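Local coordinates for protein colicin-D (Escherichia coli, PDB 5ZNM) that kills Escherichia coli and closely related bacteria by blocking protein synthesis, the chain here comprising its central domain and its C-terminal tRNase domain, at residues M134-G137 with Q138-I142; P233-G237 with T238-S242. All coordinates share one frame; numbering follows the deposited sequence.

Contact 1. Residues M134-G137 with Q138-I142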
loop_
_atom_site.group_PDB
_atom_site.type_symbol
_atom_site.label_atom_id
_atom_site.label_comp_id
_atom_site.label_asym_id
_atom_site.label_seq_id
_atom_site.Cartn_x
_atom_site.Cartn_y
_atom_site.Cartn_z
ATOM N N MET A 134 -0.728 -14.952 -7.953
ATOM C CA MET A 134 -2.091 -14.550 -8.273
ATOM C C MET A 134 -2.387 -14.594 -9.767
ATOM O O MET A 134 -3.550 -14.418 -10.148
ATOM C CB MET A 134 -2.378 -13.147 -7.735
ATOM C CG MET A 134 -1.515 -12.057 -8.336
ATOM S SD MET A 134 -2.175 -10.413 -7.991
ATOM C CE MET A 134 -0.703 -9.556 -7.439
ATOM N N LEU A 135 -1.383 -14.816 -10.616
ATOM C CA LEU A 135 -1.596 -14.934 -12.052
ATOM C C LEU A 135 -1.373 -16.348 -12.555
ATOM O O LEU A 135 -1.355 -16.570 -13.769
ATOM C CB LEU A 135 -0.677 -13.979 -12.806
ATOM C CG LEU A 135 -0.537 -12.608 -12.156
ATOM C CD1 LEU A 135 0.434 -11.784 -12.968
ATOM C CD2 LEU A 135 -1.894 -11.920 -12.047
ATOM N N ALA A 136 -1.188 -17.305 -11.653
ATOM C CA ALA A 136 -0.816 -18.651 -12.048
ATOM C C ALA A 136 -2.008 -19.372 -12.669
ATOM O O ALA A 136 -3.168 -18.985 -12.492
ATOM C CB ALA A 136 -0.287 -19.436 -10.843
ATOM N N GLY A 137 -1.699 -20.455 -13.378
ATOM C CA GLY A 137 -2.686 -21.218 -14.109
ATOM C C GLY A 137 -3.660 -21.960 -13.208
ATOM O O GLY A 137 -3.586 -21.940 -11.978
ATOM N N GLN A 138 -4.603 -22.638 -13.861
ATOM C CA GLN A 138 -5.666 -23.326 -13.144
ATOM C C GLN A 138 -5.071 -24.424 -12.267
ATOM O O GLN A 138 -4.350 -25.303 -12.755
ATOM C CB GLN A 138 -6.688 -23.890 -14.136
ATOM C CG GLN A 138 -7.892 -24.544 -13.485
ATOM C CD GLN A 138 -7.571 -25.926 -12.981
ATOM O OE1 GLN A 138 -6.747 -26.622 -13.577
ATOM N NE2 GLN A 138 -8.188 -26.331 -11.871
ATOM N N GLY A 139 -5.358 -24.349 -10.968
ATOM C CA GLY A 139 -4.879 -25.330 -10.013
ATOM C C GLY A 139 -3.410 -25.232 -9.685
ATOM O O GLY A 139 -2.876 -26.141 -9.038
ATOM N N VAL A 140 -2.746 -24.146 -10.081
ATOM C CA VAL A 140 -1.290 -24.063 -10.065
ATOM C C VAL A 140 -0.803 -23.389 -8.791
ATOM O O VAL A 140 -1.304 -22.324 -8.407
ATOM C CB VAL A 140 -0.760 -23.323 -11.306
ATOM C CG1 VAL A 140 0.738 -23.093 -11.180
ATOM C CG2 VAL A 140 -1.059 -24.130 -12.556
ATOM N N VAL A 141 0.185 -24.008 -8.143
ATOM C CA VAL A 141 1.004 -23.373 -7.113
ATOM C C VAL A 141 2.425 -23.310 -7.651
ATOM O O VAL A 141 3.004 -24.346 -7.994
ATOM C CB VAL A 141 0.977 -24.141 -5.783
ATOM C CG1 VAL A 141 1.931 -23.478 -4.791
ATOM C CG2 VAL A 141 -0.427 -24.201 -5.226
ATOM N N ILE A 142 2.985 -22.106 -7.732
ATOM C CA ILE A 142 4.327 -21.931 -8.283
ATOM C C ILE A 142 5.351 -22.366 -7.240
ATOM O O ILE A 142 5.382 -21.821 -6.135
ATOM C CB ILE A 142 4.557 -20.476 -8.707
ATOM C CG1 ILE A 142 3.521 -20.070 -9.765
ATOM C CG2 ILE A 142 6.003 -20.277 -9.183
ATOM C CD1 ILE A 142 3.579 -18.600 -10.196
HETATM O O HOH W 1 -3.738 -21.265 -9.438
#

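Contact 2. Residues P233-G237 with T238-S242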
loop_
_atom_site.group_PDB
_atom_site.type_symbol
_atom_site.label_atom_id
_atom_site.label_comp_id
_atom_site.label_asym_id
_atom_site.label_seq_id
_atom_site.Cartn_x
_atom_site.Cartn_y
_atom_site.Cartn_z
ATOM N N PRO A 233 15.499 5.128 -5.055
ATOM C CA PRO A 233 14.828 6.397 -5.375
ATOM C C PRO A 233 13.336 6.170 -5.536
ATOM O O PRO A 233 12.907 5.208 -6.168
ATOM C CB PRO A 233 15.488 6.829 -6.692
ATOM C CG PRO A 233 16.850 6.188 -6.627
ATOM C CD PRO A 233 16.629 4.862 -5.961
ATOM N N VAL A 234 12.549 7.048 -4.940
ATOM C CA VAL A 234 11.108 6.881 -4.879
ATOM C C VAL A 234 10.476 7.701 -5.990
ATOM O O VAL A 234 10.964 8.782 -6.337
ATOM C CB VAL A 234 10.572 7.280 -3.492
ATOM C CG1 VAL A 234 9.051 7.263 -3.462
ATOM C CG2 VAL A 234 11.128 6.316 -2.455
ATOM N N HIS A 235 9.415 7.162 -6.580
ATOM C CA HIS A 235 8.742 7.855 -7.658
ATOM C C HIS A 235 8.203 9.195 -7.186
ATOM O O HIS A 235 7.503 9.283 -6.173
ATOM C CB HIS A 235 7.605 7.017 -8.235
ATOM C CG HIS A 235 6.842 7.728 -9.309
ATOM N ND1 HIS A 235 7.424 8.118 -10.496
ATOM C CD2 HIS A 235 5.562 8.166 -9.355
ATOM C CE1 HIS A 235 6.529 8.745 -11.238
ATOM N NE2 HIS A 235 5.390 8.785 -10.571
ATOM N N THR A 236 8.556 10.237 -7.928
ATOM C CA THR A 236 7.976 11.559 -7.794
ATOM C C THR A 236 7.408 11.975 -9.144
ATOM O O THR A 236 7.719 11.382 -10.179
ATOM C CB THR A 236 9.015 12.576 -7.306
ATOM O OG1 THR A 236 10.262 12.343 -7.979
ATOM C CG2 THR A 236 9.213 12.459 -5.789
ATOM N N GLY A 237 6.558 12.988 -9.122
ATOM C CA GLY A 237 5.953 13.502 -10.338
ATOM C C GLY A 237 4.521 13.013 -10.505
ATOM O O GLY A 237 3.713 13.109 -9.581
ATOM N N THR A 238 4.219 12.468 -11.680
ATOM C CA THR A 238 2.838 12.207 -12.063
ATOM C C THR A 238 2.247 11.035 -11.286
ATOM O O THR A 238 2.908 10.020 -11.039
ATOM C CB THR A 238 2.755 11.947 -13.567
ATOM O OG1 THR A 238 3.003 13.172 -14.263
ATOM C CG2 THR A 238 1.379 11.414 -13.972
ATOM N N GLU A 239 0.978 11.183 -10.920
ATOM C CA GLU A 239 0.280 10.188 -10.125
ATOM C C GLU A 239 0.110 8.892 -10.914
ATOM O O GLU A 239 -0.140 8.903 -12.125
ATOM C CB GLU A 239 -1.086 10.732 -9.690
ATOM C CG GLU A 239 -1.083 12.107 -9.004
ATOM C CD GLU A 239 -0.553 13.240 -9.893
ATOM O OE1 GLU A 239 0.193 14.085 -9.398
ATOM O OE2 GLU A 239 -0.865 13.256 -11.088
ATOM N N VAL A 240 0.275 7.772 -10.221
ATOM C CA VAL A 240 0.078 6.451 -10.802
ATOM C C VAL A 240 -1.365 6.041 -10.521
ATOM O O VAL A 240 -1.769 5.925 -9.360
ATOM C CB VAL A 240 1.085 5.444 -10.224
ATOM C CG1 VAL A 240 0.827 4.019 -10.727
ATOM C CG2 VAL A 240 2.521 5.891 -10.543
ATOM N N LYS A 241 -2.154 5.861 -11.578
ATOM C CA LYS A 241 -3.558 5.501 -11.410
ATOM C C LYS A 241 -3.990 4.609 -12.565
ATOM O O LYS A 241 -3.756 4.936 -13.732
ATOM C CB LYS A 241 -4.441 6.754 -11.320
ATOM C CG LYS A 241 -4.525 7.566 -12.603
ATOM C CD LYS A 241 -4.943 9.000 -12.342
ATOM C CE LYS A 241 -4.192 9.934 -13.274
ATOM N NZ LYS A 241 -2.730 9.635 -13.277
ATOM N N SER A 242 -4.613 3.483 -12.234
ATOM C CA SER A 242 -4.944 2.466 -13.220
ATOM C C SER A 242 -6.344 2.705 -13.773
ATOM O O SER A 242 -7.326 2.710 -13.025
ATOM C CB SER A 242 -4.836 1.075 -12.604
ATOM O OG SER A 242 -5.818 0.908 -11.602
#

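Contact 1. Residues M134-G137 with Q138-I142
Ala136 and Val140 face each other across a tight bend, and the methyl CB of Ala136 meets the CG1 branch of Val140 at 3.8 Å. The two branches of Val140 do different work. A chi1 of 173° turns CG1 back to the alanine methyl while CG2 is left beside the carbonyl of Gly137, 3.4 Å from Gly137 O. Ile142 comes to the same alanine methyl from further along the chain: its CG1, on the side of its own backbone N, stands 4.0 Å from Ala136 CB, and CD1 is equally near. One small methyl is thus touched by two branched side chains, two residues apart.

The bend that brings them together is a type II beta turn from Gly137 to Val140, with Gln138 and Gly139 at its corners. Gly139 has a positive phi, which favours glycine in the second corner of such a turn; Gln138 is an exposed corner residue. Closure comes from Val140 N, which donates to Gly137 O at 3.0 Å with an N-H...O angle of 147°; the donor sits well above the carbonyl plane, 47° out of it. Water 1 adds a second grip, donating to Gly137 O at 2.6 Å. Its other hydrogen bond goes to Val140 O, and the water thereby links the first and last residues of the turn.

Beyond the turn, Gln133 holds the returning chain through its side-chain amide, with NE2 bonded to Val140 O and OE1 to Ile142 N. Ile142 is buried against Ala276 of strand 274-281, while its carbonyl O accepts a hydrogen bond from Asn225 of the second subunit.

Contact 2. Residues P233-G237 with T238-S242
His235 reaches across the bend to Thr238 through the one hydrogen bond between the two segments. Its NE2 donates to the backbone O of Thr238 at 2.8 Å, and the bond is nearly straight, with an N-H...O angle of 165°. Two planes agree in it: the oxygen lies only 4° out of the imidazole plane, at the ring edge, and the nitrogen approaches within the carbonyl plane. A chi1 of 177° swings the ring out from its own backbone to the Thr238 carbonyl. The other ring nitrogen, ND1, is bonded to Thr64 O, which leaves both nitrogens engaged and rotation of the ring restrained by two partners.

Apolar contact is slight by comparison. The CG2 branch of Val240 stands 4.0 Å from His235 CD2, meeting the ring obliquely. Both side chains also pack on Trp67 of strand 65-71, while Met61 and Leu59 of strand 56-61 touch the histidine and the valine respectively.

The chain bends at Gly237, whose phi is positive, with backbone angles readily open only to glycine; this glycine is poorly ordered.

Further backbone hydrogen bonds join Pro233 and His235 to Val66 and Lys241 to Leu102. The whole is an irregular loop held by a hydrogen bond from a histidine side chain to a main-chain carbonyl. Residues 233-235 run along edge strand 65-71 of the five-stranded antiparallel sheet, with side chains of the loop reaching strand 56-61, in the part of the chain that matches the S-type pyocin family.

How the contacts relate
From the N terminus, the chain leaves strand 126-131 and turns back in contact 1, which closes a short bend before strand 148-150. It then runs through several strands to 207-212, and contact 2 closes a second bend in the long loop that leads to strand 243-244. The contacts are in series, neither nesting nor crossing: their centres are 30 Å apart and their nearest atoms about 12 Å. They share one five-stranded antiparallel sheet, since residues 134-142 pack on strand 274-281 and residues 233-242 on strands 56-61 and 65-71. Each also meets the second subunit, through Val141 and Ile142 in contact 1 and Val234 in contact 2.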